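Pre-mRNA splicing factor PRP8 (Cyanidioschyzon merolae, PDB 6NQI) probably binds spliceosomal snRNAs and intronic pre-mRNA as part of the splicing machinery, this chain being its RNase H-like domain. Local coordinates at residues R80-A85 against A103-R108; R8-I13 against E32-R37; D15-Y20 against G110-P115; V27-E32 against M114-L119. One frame throughout, in Å; residues are numbered along the deposited sequence.

Contact 1 (R80-A85 against A103-R108); sequences RGIVLA and AKIPVR
The guanidinium of Arg108 has Val83 CG1 over one of its faces, 3.9 Å above the plane and displaced toward the rim; the other methyl, Val83 CG2, lies 3.8 Å from Arg108 NH2. The two side chains run alongside each other on one side of the sheet. Arg108 CG stands anti to the backbone N (chi1 -176°), and a bend at chi3 (67°) folds the end of the chain back over the valine. Nearer the start of the pairing, Pro106 CD lies 3.6 Å from Arg80 O.

Between these residues the backbones pair in parallel, Ile82 opposite Val107 and Val83 opposite Arg108. Ile82 N donates to Pro106 O at 3.0 Å, and Ile82 O takes the N-H of Arg108 N at 2.9 Å. The straightest bond runs from Leu84 N to Arg108 O, 2.8 Å long with 171° at the hydrogen. On the side away from Arg108, Ile82 CD1 packs on Ile105 CG2 at 3.7 Å, and Leu84 CD1 meets Val107 CG1 at 4.0 Å. Leu93 of helix 90-97 touches Ile82, Leu84 and Val107. This is the parallel strand pair of a beta-alpha-beta crossover, with the helix lying against its apolar side.

The three cross-strand bonds use backbone atoms alone, and the side chains add packing to them. They also distinguish the two sides: branched aliphatics meet the helix, whereas on the other side an exposed arginine lays its charged group over a valine.

Contact 2 (R8-I13 against E32-R37); sequences RQRLWI and ETSTGR
Trp12 and Glu32 lie side by side, and the indole NE1 donates to Glu32 OE2 at 2.7 Å, nearly straight (176°) and in the ring plane, meeting the oxygen on its anti side. Arg10 NH1 forms a salt bridge with Glu32 OE1 at 2.8 Å, its guanidinium turned almost perpendicular (84°) to the carboxylate. Arg37 grips the same carboxylate side-on, NE to OE1 at 3.0 Å and NH2 to OE2 at 3.1 Å, and the hydroxyl of Thr35 also donates to OE1. Each oxygen of this buried group thus has at least two donors, which fix its rotation. With an alanine here in place of Glu32, the Trp12 N-H would probably lose its acceptor, and Arg10 and Arg37 their shared carboxylate, keeping only long, weak pairing with Glu77.

In the next shell, a G1 beta bulge sets Gly36 and Arg37 opposite Glu32, consistent with Arg37 turning to the carboxylate; Arg37 NH2 is also hydrogen-bonded to Gln73 OE1. Thr33 N bonds to Leu11 O at 3.1 Å, and Thr33 OG1 is held by Leu6 O.

The site lies where strand 11-21 passes the turn joining strands 24-32 and 37-43. Trp12 packs against Met69 and Leu70 of helix 54-71 and meets the Phe39 ring.

Contact 3 (D15-Y20 against G110-P115); sequences DDRTAY and GAAAMP. With BME (beta-mercaptoethanol), chain C.
Arg17 reaches from the corner of strand 11-21 to backbone carbonyls of the loop 110-115, a small polar contact between the sheet and the segment that follows strand 107-108. Its guanidinium presents an edge to the loop. Arg17 NH1 makes a weak hydrogen bond to Ala112 O at 3.4 Å, and Met114 O lies near the guanidinium plane, 2.9 Å from Arg17 NH2.

Asp15 sets the position of this group by a side-on, two-nitrogen grip: Arg17 NE donates to Asp15 OD1 at 2.8 Å with an angle of 169°, and Arg17 NH2 to Asp15 OD2, also at 2.8 Å. A bend at chi3 (-76°) turns the guanidinium back to that carboxylate. Arg17 N bonds to the same OD1 at 3.1 Å, closing an Asx turn, and does so from the face of the carboxylate opposite NE. A type I beta turn from Asp16 to Ala19 carries the chain round the corner. A leucine in place of Arg17 would probably leave the Asp15 carboxylate without its counter-charge and the Ala112 carbonyl without this donor.

Asp15 OD2 also accepts weakly from Gln117 N. Next door, Asp16 OD1 accepts a 2.8 Å bond from O1 of beta-mercaptoethanol, a molecule probably from the crystallisation liquor.

Contact 4 (V27-E32 against M114-L119); sequences VIWIWE and MPLQAL
Leu119 CB sits over the face of the Trp29 indole in a CH-pi contact, 3.8 Å from the centroid of the six-membered ring and 24° off its normal. Leu116 O lies over the same face, 4.2 Å above the plane and toward the rim. The opposite face is taken by Val27 CG1 of the same strand, 3.4 Å above the plane and over its centre. The indole is therefore held flat between its own strand and the 3-10 segment that includes 116-119.

Aliphatic packing adds a second anchor. Leu116, with CG anti to its N (chi1 179°), sends CD2 against the stems of both tryptophans, 3.7 Å from Trp29 CB and 4.0 Å from Trp31 CB. The approach of Met114 is looser: its SD comes to the edge of the other indole, 4.5 Å from Trp31 CZ3. Phe159 of helix 152-168 also meets that ring.

Among the polar atoms, Trp29 NE1 passes 3.5 Å from Gln117 CA but finds its hydrogen-bond partner in Thr18 OG1. An inverse gamma turn centred on Pro115 leads into the 3-10 segment, where Ala118 N bonds to Pro115 O and Leu119 N to Leu116 O, the latter 3.0 Å long.

Trp29 and Trp31 share one face of strand 24-32, while Ile28 and Ile30 on the other pack on helix 54-71. The contact is thus mainly apolar, near the centre of the chain: it seats the loop after strand 107-108 on the sheet by shape and apolar burial, while the hydrogen bonds described lie within 114-119 or, from Trp29, go to strand 11-21.

In the fold
All four contacts reach one mixed sheet of the RNase H-like domain, in which strands 107-108, 81-84, 11-21, 24-32, 37-43 and 137-141 lie in that order. Contact 1 is at the 107-108 edge, its centre about 12 Å from that of contact 2 and about 15 Å from that of contact 3. Contacts 2 and 3 both use strand 11-21, with centres about 16 Å apart. Contacts 3 and 4, about 6 Å apart between centres, share Met114 and Pro115. Both segments of contact 2 precede those of contact 1 along the chain, whereas contacts 3 and 4 bring the segment after strand 107-108 back over the central strands, tying mid-chain sequence to the hairpin of strands 11-21 and 24-32.

Contact 1 (R80-A85 against A103-R108)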
# COMPACT_ATOMS: atom_id res chain seq x y z
N ARG A 80 -0.84 -13.95 -6.30
CA ARG A 80 -1.60 -14.55 -7.39
C ARG A 80 -2.14 -13.51 -8.36
O ARG A 80 -2.64 -13.88 -9.42
CB ARG A 80 -2.72 -15.43 -6.82
CG ARG A 80 -2.16 -16.73 -6.24
CD ARG A 80 -3.16 -17.43 -5.36
NE ARG A 80 -3.49 -18.78 -5.85
CZ ARG A 80 -4.45 -19.55 -5.33
NH1 ARG A 80 -5.17 -19.12 -4.30
NH2 ARG A 80 -4.68 -20.77 -5.83
N GLY A 81 -2.05 -12.23 -8.01
CA GLY A 81 -2.42 -11.14 -8.90
C GLY A 81 -1.79 -9.84 -8.42
O GLY A 81 -1.40 -9.71 -7.26
N ILE A 82 -1.64 -8.90 -9.36
CA ILE A 82 -1.09 -7.58 -9.08
C ILE A 82 -2.08 -6.55 -9.58
O ILE A 82 -2.46 -6.60 -10.76
CB ILE A 82 0.28 -7.37 -9.75
CG1 ILE A 82 1.31 -8.32 -9.12
CG2 ILE A 82 0.69 -5.91 -9.65
CD1 ILE A 82 2.52 -8.60 -9.98
N VAL A 83 -2.52 -5.64 -8.72
CA VAL A 83 -3.51 -4.63 -9.09
C VAL A 83 -2.86 -3.27 -8.95
O VAL A 83 -2.46 -2.88 -7.84
CB VAL A 83 -4.79 -4.73 -8.24
CG1 VAL A 83 -5.89 -3.82 -8.80
CG2 VAL A 83 -5.26 -6.17 -8.08
N LEU A 84 -2.77 -2.52 -10.04
CA LEU A 84 -2.15 -1.20 -10.07
C LEU A 84 -3.21 -0.13 -9.96
O LEU A 84 -4.27 -0.20 -10.60
CB LEU A 84 -1.35 -0.98 -11.35
CG LEU A 84 -0.28 -2.01 -11.67
CD1 LEU A 84 0.34 -1.75 -13.03
CD2 LEU A 84 0.76 -1.99 -10.57
N ALA A 85 -2.93 0.87 -9.12
CA ALA A 85 -3.87 1.97 -8.97
C ALA A 85 -3.86 2.86 -10.21
O ALA A 85 -4.89 3.42 -10.57
CB ALA A 85 -3.55 2.78 -7.72
N ALA A 103 6.47 -13.36 -15.16
CA ALA A 103 5.51 -13.20 -16.23
C ALA A 103 4.41 -14.22 -16.00
O ALA A 103 4.59 -15.22 -15.29
CB ALA A 103 6.17 -13.35 -17.59
N LYS A 104 3.25 -13.95 -16.59
CA LYS A 104 2.05 -14.78 -16.45
C LYS A 104 1.51 -14.73 -15.02
O LYS A 104 0.73 -15.61 -14.61
CB LYS A 104 2.32 -16.22 -16.89
CG LYS A 104 2.90 -16.31 -18.32
CD LYS A 104 2.05 -15.58 -19.37
CE LYS A 104 2.55 -15.86 -20.79
NZ LYS A 104 2.20 -17.21 -21.30
N ILE A 105 1.94 -13.72 -14.25
CA ILE A 105 1.24 -13.25 -13.07
C ILE A 105 0.30 -12.15 -13.55
O ILE A 105 0.79 -11.08 -13.97
CB ILE A 105 2.18 -12.71 -11.99
CG1 ILE A 105 3.06 -13.79 -11.40
CG2 ILE A 105 1.38 -12.03 -10.89
CD1 ILE A 105 3.95 -13.26 -10.30
N PRO A 106 -1.01 -12.34 -13.49
CA PRO A 106 -1.93 -11.35 -14.06
C PRO A 106 -1.72 -9.99 -13.43
O PRO A 106 -1.53 -9.87 -12.22
CB PRO A 106 -3.31 -11.93 -13.75
CG PRO A 106 -3.07 -13.37 -13.54
CD PRO A 106 -1.73 -13.49 -12.92
N VAL A 107 -1.66 -8.98 -14.28
CA VAL A 107 -1.50 -7.59 -13.88
C VAL A 107 -2.74 -6.86 -14.35
O VAL A 107 -3.05 -6.86 -15.54
CB VAL A 107 -0.21 -7.01 -14.49
CG1 VAL A 107 -0.12 -5.52 -14.26
CG2 VAL A 107 0.98 -7.73 -13.90
N ARG A 108 -3.39 -6.15 -13.43
CA ARG A 108 -4.70 -5.57 -13.65
C ARG A 108 -4.70 -4.14 -13.13
O ARG A 108 -3.89 -3.78 -12.28
CB ARG A 108 -5.78 -6.43 -12.94
CG ARG A 108 -7.24 -6.03 -13.14
CD ARG A 108 -8.30 -6.95 -12.38
NE ARG A 108 -8.33 -6.93 -10.90
CZ ARG A 108 -9.08 -6.12 -10.13
NH1 ARG A 108 -9.90 -5.22 -10.68
NH2 ARG A 108 -9.02 -6.21 -8.80

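Contact 2 (R8-I13 against E32-R37)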
# COMPACT_ATOMS: atom_id res chain seq x y z
N ARG A 8 -9.87 -13.35 -1.04
CA ARG A 8 -9.81 -14.66 -1.70
C ARG A 8 -8.39 -15.21 -1.79
O ARG A 8 -8.08 -16.29 -1.27
CB ARG A 8 -10.38 -14.59 -3.11
CG ARG A 8 -11.83 -14.96 -3.31
CD ARG A 8 -12.77 -14.44 -2.26
NE ARG A 8 -14.13 -14.87 -2.55
CZ ARG A 8 -14.61 -16.07 -2.23
NH1 ARG A 8 -13.84 -16.95 -1.61
NH2 ARG A 8 -15.86 -16.38 -2.54
N GLN A 9 -7.53 -14.50 -2.51
CA GLN A 9 -6.18 -14.92 -2.80
C GLN A 9 -5.17 -13.90 -2.28
O GLN A 9 -5.53 -12.85 -1.75
CB GLN A 9 -6.02 -15.14 -4.30
CG GLN A 9 -6.60 -14.01 -5.11
CD GLN A 9 -7.20 -14.51 -6.42
OE1 GLN A 9 -7.06 -15.68 -6.76
NE2 GLN A 9 -7.87 -13.62 -7.15
N ARG A 10 -3.90 -14.24 -2.46
CA ARG A 10 -2.79 -13.34 -2.16
C ARG A 10 -2.64 -12.39 -3.36
O ARG A 10 -2.08 -12.78 -4.39
CB ARG A 10 -1.51 -14.13 -1.89
CG ARG A 10 -0.31 -13.31 -1.30
CD ARG A 10 0.99 -14.14 -1.17
NE ARG A 10 1.00 -15.02 -0.01
CZ ARG A 10 1.58 -14.76 1.17
NH1 ARG A 10 2.24 -13.61 1.34
NH2 ARG A 10 1.50 -15.64 2.18
N LEU A 11 -3.20 -11.19 -3.25
CA LEU A 11 -3.09 -10.10 -4.22
C LEU A 11 -2.14 -8.99 -3.72
O LEU A 11 -1.89 -8.84 -2.52
CB LEU A 11 -4.46 -9.47 -4.50
CG LEU A 11 -5.55 -10.18 -5.29
CD1 LEU A 11 -6.76 -9.27 -5.57
CD2 LEU A 11 -4.92 -10.61 -6.60
N TRP A 12 -1.58 -8.22 -4.67
CA TRP A 12 -0.77 -7.03 -4.34
C TRP A 12 -1.45 -5.81 -4.93
O TRP A 12 -1.51 -5.66 -6.16
CB TRP A 12 0.66 -7.14 -4.87
CG TRP A 12 1.57 -7.96 -4.00
CD1 TRP A 12 1.21 -8.65 -2.90
CD2 TRP A 12 2.97 -8.17 -4.17
NE1 TRP A 12 2.30 -9.28 -2.35
CE2 TRP A 12 3.39 -9.01 -3.11
CE3 TRP A 12 3.93 -7.70 -5.09
CZ2 TRP A 12 4.71 -9.41 -2.95
CZ3 TRP A 12 5.26 -8.10 -4.93
CH2 TRP A 12 5.63 -8.96 -3.88
N ILE A 13 -1.95 -4.93 -4.07
CA ILE A 13 -2.49 -3.64 -4.50
C ILE A 13 -1.35 -2.61 -4.47
O ILE A 13 -0.76 -2.34 -3.41
CB ILE A 13 -3.65 -3.20 -3.59
CG1 ILE A 13 -4.62 -4.34 -3.25
CG2 ILE A 13 -4.44 -2.13 -4.31
CD1 ILE A 13 -5.48 -4.90 -4.40
N GLU A 32 -0.72 -6.21 0.67
CA GLU A 32 -0.92 -7.63 0.42
C GLU A 32 -2.24 -8.04 1.07
O GLU A 32 -2.31 -8.19 2.30
CB GLU A 32 0.25 -8.41 0.99
CG GLU A 32 0.21 -9.86 0.62
CD GLU A 32 1.53 -10.54 0.88
OE1 GLU A 32 1.80 -10.91 2.04
OE2 GLU A 32 2.30 -10.67 -0.08
N THR A 33 -3.26 -8.27 0.25
CA THR A 33 -4.64 -8.39 0.74
C THR A 33 -4.83 -9.59 1.66
O THR A 33 -5.48 -9.48 2.70
CB THR A 33 -5.64 -8.47 -0.41
OG1 THR A 33 -5.33 -9.62 -1.23
CG2 THR A 33 -5.62 -7.20 -1.26
N SER A 34 -4.31 -10.76 1.27
CA SER A 34 -4.59 -11.98 2.04
C SER A 34 -4.01 -11.91 3.45
O SER A 34 -4.60 -12.46 4.39
CB SER A 34 -4.02 -13.20 1.32
OG SER A 34 -2.61 -13.21 1.38
N THR A 35 -2.86 -11.27 3.61
CA THR A 35 -2.16 -11.28 4.89
C THR A 35 -2.20 -9.96 5.64
O THR A 35 -2.01 -9.95 6.86
CB THR A 35 -0.69 -11.64 4.68
OG1 THR A 35 -0.11 -10.74 3.72
CG2 THR A 35 -0.56 -13.03 4.17
N GLY A 36 -2.36 -8.85 4.94
CA GLY A 36 -2.33 -7.54 5.54
C GLY A 36 -0.97 -6.91 5.48
O GLY A 36 -0.80 -5.80 5.98
N ARG A 37 -0.01 -7.56 4.84
CA ARG A 37 1.35 -7.08 4.91
C ARG A 37 1.45 -5.84 4.05
O ARG A 37 0.90 -5.80 2.96
CB ARG A 37 2.29 -8.19 4.45
CG ARG A 37 3.70 -8.07 4.90
CD ARG A 37 4.47 -9.35 4.66
NE ARG A 37 4.31 -9.85 3.29
CZ ARG A 37 5.22 -10.58 2.65
NH1 ARG A 37 6.38 -10.89 3.22
NH2 ARG A 37 4.97 -10.99 1.41

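Contact 3 (D15-Y20 against G110-P115)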
# COMPACT_ATOMS: atom_id res chain seq x y z
N ASP A 15 -0.05 1.23 -5.21
CA ASP A 15 -0.51 2.61 -5.32
C ASP A 15 0.71 3.52 -5.25
O ASP A 15 1.39 3.57 -4.21
CB ASP A 15 -1.52 2.93 -4.20
CG ASP A 15 -2.27 4.24 -4.42
OD1 ASP A 15 -1.82 5.10 -5.19
OD2 ASP A 15 -3.36 4.41 -3.81
N ASP A 16 1.00 4.21 -6.34
CA ASP A 16 2.15 5.11 -6.37
C ASP A 16 1.74 6.57 -6.51
O ASP A 16 2.60 7.42 -6.69
CB ASP A 16 3.12 4.69 -7.49
CG ASP A 16 2.57 4.96 -8.88
OD1 ASP A 16 1.34 5.18 -9.03
OD2 ASP A 16 3.38 4.92 -9.84
N ARG A 17 0.46 6.87 -6.35
CA ARG A 17 -0.07 8.22 -6.53
C ARG A 17 0.55 9.26 -5.58
O ARG A 17 0.29 10.46 -5.75
CB ARG A 17 -1.58 8.18 -6.36
CG ARG A 17 -2.25 7.51 -7.51
CD ARG A 17 -3.73 7.41 -7.31
NE ARG A 17 -4.09 6.36 -6.35
CZ ARG A 17 -5.35 5.99 -6.14
NH1 ARG A 17 -6.33 6.59 -6.82
NH2 ARG A 17 -5.64 5.01 -5.27
N THR A 18 1.34 8.83 -4.60
CA THR A 18 2.12 9.71 -3.73
C THR A 18 3.61 9.45 -3.91
O THR A 18 4.40 9.52 -2.96
CB THR A 18 1.72 9.52 -2.27
OG1 THR A 18 1.97 8.16 -1.87
CG2 THR A 18 0.28 9.90 -2.04
N ALA A 19 4.04 9.20 -5.14
CA ALA A 19 5.47 9.01 -5.32
C ALA A 19 6.19 10.36 -5.41
O ALA A 19 7.33 10.48 -4.96
CB ALA A 19 5.73 8.15 -6.56
N TYR A 20 5.53 11.36 -5.99
CA TYR A 20 5.99 12.74 -5.94
C TYR A 20 5.07 13.54 -5.04
O TYR A 20 3.87 13.66 -5.32
CB TYR A 20 6.05 13.38 -7.33
CG TYR A 20 6.30 14.86 -7.26
CD1 TYR A 20 7.58 15.36 -6.98
CD2 TYR A 20 5.28 15.77 -7.47
CE1 TYR A 20 7.82 16.72 -6.90
CE2 TYR A 20 5.51 17.12 -7.40
CZ TYR A 20 6.78 17.60 -7.12
OH TYR A 20 6.97 18.97 -7.05
N GLY A 110 -7.47 -0.71 -12.03
CA GLY A 110 -8.68 -0.54 -11.28
C GLY A 110 -8.54 -0.48 -9.78
O GLY A 110 -9.56 -0.57 -9.08
N ALA A 111 -7.32 -0.33 -9.25
CA ALA A 111 -7.20 -0.11 -7.81
C ALA A 111 -7.49 1.33 -7.43
O ALA A 111 -7.63 1.62 -6.23
CB ALA A 111 -5.81 -0.51 -7.30
N ALA A 112 -7.69 2.19 -8.43
CA ALA A 112 -7.96 3.61 -8.18
C ALA A 112 -9.11 3.80 -7.21
O ALA A 112 -9.04 4.65 -6.32
CB ALA A 112 -8.25 4.31 -9.51
N ALA A 113 -10.17 3.00 -7.36
CA ALA A 113 -11.30 3.05 -6.45
C ALA A 113 -10.89 2.91 -4.99
O ALA A 113 -11.67 3.26 -4.10
CB ALA A 113 -12.31 1.95 -6.81
N MET A 114 -9.67 2.42 -4.72
CA MET A 114 -9.22 2.21 -3.35
C MET A 114 -8.18 3.24 -2.93
O MET A 114 -7.05 3.23 -3.46
CB MET A 114 -8.68 0.78 -3.16
CG MET A 114 -9.74 -0.30 -3.46
SD MET A 114 -9.20 -2.03 -3.48
CE MET A 114 -8.46 -2.22 -5.10
N PRO A 115 -8.52 4.16 -2.02
CA PRO A 115 -7.58 5.23 -1.62
C PRO A 115 -6.55 4.75 -0.61
O PRO A 115 -6.51 5.16 0.55
CB PRO A 115 -8.52 6.28 -1.03
CG PRO A 115 -9.58 5.45 -0.39
CD PRO A 115 -9.82 4.30 -1.35
C1 BME C . 1.13 1.80 -8.85
C2 BME C . 1.61 1.48 -10.26
O1 BME C . 0.09 2.73 -9.03
S2 BME C . 3.19 0.60 -10.34

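Contact 4 (V27-E32 against M114-L119)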
# COMPACT_ATOMS: atom_id res chain seq x y z
N VAL A 27 5.97 8.34 -1.37
CA VAL A 27 5.82 6.95 -0.92
C VAL A 27 5.13 6.15 -2.02
O VAL A 27 4.26 6.67 -2.72
CB VAL A 27 5.02 6.86 0.41
CG1 VAL A 27 4.62 5.43 0.70
CG2 VAL A 27 5.85 7.34 1.58
N ILE A 28 5.54 4.90 -2.17
CA ILE A 28 4.81 3.90 -2.96
C ILE A 28 4.31 2.81 -2.01
O ILE A 28 5.09 2.26 -1.22
CB ILE A 28 5.68 3.30 -4.08
CG1 ILE A 28 6.06 4.38 -5.08
CG2 ILE A 28 4.93 2.08 -4.75
CD1 ILE A 28 6.97 3.90 -6.17
N TRP A 29 3.01 2.52 -2.06
CA TRP A 29 2.41 1.52 -1.18
C TRP A 29 2.13 0.21 -1.90
O TRP A 29 1.65 0.21 -3.04
CB TRP A 29 1.08 2.04 -0.63
CG TRP A 29 1.11 3.45 -0.23
CD1 TRP A 29 0.87 4.53 -1.03
CD2 TRP A 29 1.33 3.96 1.08
NE1 TRP A 29 0.96 5.69 -0.29
CE2 TRP A 29 1.24 5.35 1.01
CE3 TRP A 29 1.60 3.36 2.32
CZ2 TRP A 29 1.41 6.16 2.12
CZ3 TRP A 29 1.78 4.16 3.42
CH2 TRP A 29 1.68 5.55 3.31
N ILE A 30 2.37 -0.91 -1.21
CA ILE A 30 1.91 -2.23 -1.66
C ILE A 30 1.17 -2.92 -0.51
O ILE A 30 1.80 -3.32 0.48
CB ILE A 30 3.05 -3.12 -2.16
CG1 ILE A 30 3.78 -2.47 -3.34
CG2 ILE A 30 2.51 -4.54 -2.50
CD1 ILE A 30 4.91 -3.31 -3.81
N TRP A 31 -0.13 -3.12 -0.68
CA TRP A 31 -0.97 -3.83 0.29
C TRP A 31 -1.12 -5.27 -0.18
O TRP A 31 -1.55 -5.52 -1.31
CB TRP A 31 -2.33 -3.14 0.43
CG TRP A 31 -3.38 -3.91 1.20
CD1 TRP A 31 -3.17 -4.77 2.24
CD2 TRP A 31 -4.80 -3.89 0.98
NE1 TRP A 31 -4.38 -5.29 2.68
CE2 TRP A 31 -5.39 -4.76 1.92
CE3 TRP A 31 -5.64 -3.21 0.09
CZ2 TRP A 31 -6.76 -4.97 1.99
CZ3 TRP A 31 -7.01 -3.42 0.16
CH2 TRP A 31 -7.55 -4.29 1.10
N GLU A 32 -0.72 -6.21 0.67
CA GLU A 32 -0.92 -7.63 0.42
C GLU A 32 -2.24 -8.04 1.07
O GLU A 32 -2.31 -8.19 2.30
CB GLU A 32 0.25 -8.41 0.99
CG GLU A 32 0.21 -9.86 0.62
CD GLU A 32 1.53 -10.54 0.88
OE1 GLU A 32 1.80 -10.91 2.04
OE2 GLU A 32 2.30 -10.67 -0.08
N MET A 114 -9.67 2.42 -4.72
CA MET A 114 -9.22 2.21 -3.35
C MET A 114 -8.18 3.24 -2.93
O MET A 114 -7.05 3.23 -3.46
CB MET A 114 -8.68 0.78 -3.16
CG MET A 114 -9.74 -0.30 -3.46
SD MET A 114 -9.20 -2.03 -3.48
CE MET A 114 -8.46 -2.22 -5.10
N PRO A 115 -8.52 4.16 -2.02
CA PRO A 115 -7.58 5.23 -1.62
C PRO A 115 -6.55 4.75 -0.61
O PRO A 115 -6.51 5.16 0.55
CB PRO A 115 -8.52 6.28 -1.03
CG PRO A 115 -9.58 5.45 -0.39
CD PRO A 115 -9.82 4.30 -1.35
N LEU A 116 -5.69 3.86 -1.09
CA LEU A 116 -4.59 3.33 -0.28
C LEU A 116 -3.58 4.43 0.06
O LEU A 116 -2.99 4.42 1.15
CB LEU A 116 -3.94 2.17 -1.02
CG LEU A 116 -2.75 1.46 -0.40
CD1 LEU A 116 -3.17 0.80 0.88
CD2 LEU A 116 -2.22 0.44 -1.37
N GLN A 117 -3.39 5.39 -0.85
CA GLN A 117 -2.47 6.49 -0.60
C GLN A 117 -2.87 7.29 0.64
O GLN A 117 -2.04 8.00 1.21
CB GLN A 117 -2.41 7.46 -1.78
CG GLN A 117 -3.78 7.88 -2.26
CD GLN A 117 -3.74 8.96 -3.34
OE1 GLN A 117 -2.69 9.54 -3.62
NE2 GLN A 117 -4.90 9.25 -3.93
N ALA A 118 -4.15 7.22 1.04
CA ALA A 118 -4.59 7.94 2.23
C ALA A 118 -3.82 7.52 3.48
O ALA A 118 -3.83 8.26 4.47
CB ALA A 118 -6.10 7.75 2.43
N LEU A 119 -3.10 6.39 3.44
CA LEU A 119 -2.28 6.05 4.59
C LEU A 119 -1.22 7.11 4.89
O LEU A 119 -0.69 7.15 6.00
CB LEU A 119 -1.61 4.69 4.38
CG LEU A 119 -2.61 3.56 4.46
CD1 LEU A 119 -1.92 2.21 4.21
CD2 LEU A 119 -3.31 3.63 5.81